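Local atomic coordinates of cytochrome P450 (Picrophilus torridus, PDB entry 2RFB), a protein that binds heme b through an axial thiolate and probably acts as a monooxygenase that inserts one atom of molecular oxygen into a substrate. Residues Asp209-Ala214 with Asp311-Phe316. Sequence-based numbering, arbitrary orientation.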
loop_
_atom_site.group_PDB
_atom_site.type_symbol
_atom_site.label_atom_id
_atom_site.label_comp_id
_atom_site.label_asym_id
_atom_site.label_seq_id
_atom_site.Cartn_x
_atom_site.Cartn_y
_atom_site.Cartn_z
ATOM N N ASP A 209 -13.042 20.199 -13.100
ATOM C CA ASP A 209 -12.154 20.925 -14.002
ATOM C C ASP A 209 -10.674 20.804 -13.630
ATOM O O ASP A 209 -9.822 21.526 -14.170
ATOM C CB ASP A 209 -12.617 22.367 -14.284
ATOM C CG ASP A 209 -13.006 23.107 -13.035
ATOM O OD1 ASP A 209 -14.010 23.869 -13.085
ATOM O OD2 ASP A 209 -12.316 22.905 -12.012
ATOM N N ILE A 210 -10.387 19.847 -12.742
ATOM C CA ILE A 210 -9.026 19.540 -12.302
ATOM C C ILE A 210 -8.301 18.784 -13.411
ATOM O O ILE A 210 -7.087 18.627 -13.360
ATOM C CB ILE A 210 -9.042 18.662 -11.038
ATOM C CG1 ILE A 210 -7.656 18.540 -10.395
ATOM C CG2 ILE A 210 -9.471 17.270 -11.371
ATOM C CD1 ILE A 210 -7.182 19.737 -9.518
ATOM N N ILE A 211 -9.060 18.310 -14.389
ATOM C CA ILE A 211 -8.575 17.306 -15.320
ATOM C C ILE A 211 -7.329 17.742 -16.102
ATOM O O ILE A 211 -6.336 17.020 -16.113
ATOM C CB ILE A 211 -9.708 16.807 -16.274
ATOM C CG1 ILE A 211 -10.568 15.764 -15.550
ATOM C CG2 ILE A 211 -9.129 16.188 -17.547
ATOM C CD1 ILE A 211 -11.914 15.501 -16.194
ATOM N N ASP A 212 -7.395 18.915 -16.737
ATOM C CA ASP A 212 -6.256 19.501 -17.422
ATOM C C ASP A 212 -5.033 19.588 -16.511
ATOM O O ASP A 212 -3.935 19.178 -16.913
ATOM C CB ASP A 212 -6.589 20.884 -17.986
ATOM C CG ASP A 212 -7.525 20.826 -19.189
ATOM O OD1 ASP A 212 -7.524 19.814 -19.950
ATOM O OD2 ASP A 212 -8.269 21.823 -19.386
ATOM N N ASP A 213 -5.191 20.097 -15.291
ATOM C CA ASP A 213 -4.009 20.187 -14.449
ATOM C C ASP A 213 -3.469 18.807 -14.121
ATOM O O ASP A 213 -2.261 18.625 -14.046
ATOM C CB ASP A 213 -4.285 20.910 -13.160
ATOM C CG ASP A 213 -4.613 22.345 -13.355
ATOM O OD1 ASP A 213 -4.252 22.984 -14.394
ATOM O OD2 ASP A 213 -5.240 22.839 -12.401
ATOM N N ALA A 214 -4.358 17.841 -13.916
ATOM C CA ALA A 214 -3.944 16.466 -13.610
ATOM C C ALA A 214 -3.086 15.914 -14.744
ATOM O O ALA A 214 -2.105 15.235 -14.494
ATOM C CB ALA A 214 -5.156 15.579 -13.380
ATOM N N ASP A 311 -4.124 6.762 -18.201
ATOM C CA ASP A 311 -5.011 5.906 -18.952
ATOM C C ASP A 311 -6.488 6.154 -18.671
ATOM O O ASP A 311 -7.304 6.088 -19.604
ATOM C CB ASP A 311 -4.695 4.440 -18.672
ATOM C CG ASP A 311 -3.481 3.962 -19.428
ATOM O OD1 ASP A 311 -2.941 4.723 -20.282
ATOM O OD2 ASP A 311 -3.086 2.810 -19.173
ATOM N N ILE A 312 -6.847 6.426 -17.414
ATOM C CA ILE A 312 -8.252 6.626 -17.111
ATOM C C ILE A 312 -8.638 7.939 -17.724
ATOM O O ILE A 312 -9.652 8.062 -18.351
ATOM C CB ILE A 312 -8.521 6.628 -15.613
ATOM C CG1 ILE A 312 -8.519 5.217 -15.064
ATOM C CG2 ILE A 312 -9.816 7.368 -15.249
ATOM C CD1 ILE A 312 -8.348 5.237 -13.530
ATOM N N LEU A 313 -7.808 8.940 -17.574
ATOM C CA LEU A 313 -8.197 10.228 -18.117
ATOM C C LEU A 313 -8.309 10.242 -19.634
ATOM O O LEU A 313 -9.173 10.961 -20.152
ATOM C CB LEU A 313 -7.316 11.354 -17.582
ATOM C CG LEU A 313 -7.540 11.728 -16.105
ATOM C CD1 LEU A 313 -6.482 12.721 -15.673
ATOM C CD2 LEU A 313 -8.870 12.369 -15.971
ATOM N N ASN A 314 -7.497 9.452 -20.352
ATOM C CA ASN A 314 -7.587 9.453 -21.825
ATOM C C ASN A 314 -8.672 8.522 -22.386
ATOM O O ASN A 314 -8.987 8.573 -23.563
ATOM C CB ASN A 314 -6.240 9.105 -22.479
ATOM C CG ASN A 314 -5.216 10.216 -22.346
ATOM O OD1 ASN A 314 -4.356 10.173 -21.470
ATOM N ND2 ASN A 314 -5.308 11.215 -23.193
ATOM N N HIS A 315 -9.202 7.640 -21.553
ATOM C CA HIS A 315 -10.212 6.704 -21.991
ATOM C C HIS A 315 -11.630 7.276 -21.865
ATOM O O HIS A 315 -12.451 7.073 -22.739
ATOM C CB HIS A 315 -10.094 5.368 -21.228
ATOM C CG HIS A 315 -10.882 4.272 -21.856
ATOM N ND1 HIS A 315 -12.153 3.939 -21.439
ATOM C CD2 HIS A 315 -10.620 3.491 -22.935
ATOM C CE1 HIS A 315 -12.628 2.976 -22.219
ATOM N NE2 HIS A 315 -11.718 2.684 -23.133
ATOM N N PHE A 316 -11.907 8.001 -20.788
ATOM C CA PHE A 316 -13.233 8.598 -20.591
ATOM C C PHE A 316 -13.276 10.114 -20.926
ATOM O O PHE A 316 -12.325 10.822 -20.682
ATOM C CB PHE A 316 -13.698 8.337 -19.141
ATOM C CG PHE A 316 -13.736 6.872 -18.769
ATOM C CD1 PHE A 316 -14.753 6.042 -19.242
ATOM C CD2 PHE A 316 -12.745 6.319 -17.962
ATOM C CE1 PHE A 316 -14.779 4.668 -18.888
ATOM C CE2 PHE A 316 -12.758 4.962 -17.616
ATOM C CZ PHE A 316 -13.770 4.144 -18.064
#
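Leu313 reaches from the last turn of helix 298-315 to Ile211 and Ala214, on the short helix 211-216, and its two methyl groups divide the partners between them. CD2 meets Ile211, lying 3.8 Å from Ile211 CG1 and 4.1 Å from Ile211 CG2, whereas CD1 rests 3.9 Å from Ala214 CB. A forked leucine suits this place because each branch finds its own neighbour one helical turn apart. The CB of Leu313 points toward the facing helix, and with CG anti to the carbonyl carbon (chi1 -72°) the two methyls reach Ile211 and Ala214. Ile211, branched at CB, presents both CG1 and CG2 to a single methyl, and the small Ala214 completes the apolar strip with its CB alone.

The packing is tight at these methyls but narrow: the nearest CA atoms, of Ile211 and Leu313, are still 7.6 Å apart, and only 125 Å² is buried in all. Asp212 and Asp213, acidic and exposed, suit the solvent side of the short helix, and the exposed, polar Asn314 does the same on helix 298-315. Ile204 of helix 175-206 also touches Ile211, while Phe221 of helix 218-228 packs on Ala214. Far from the heme, this is plain hydrophobic packing of the probable helix J against the end of helix L, which follows the cysteine-ligand loop, in the helical part of the cytochrome P450 fold.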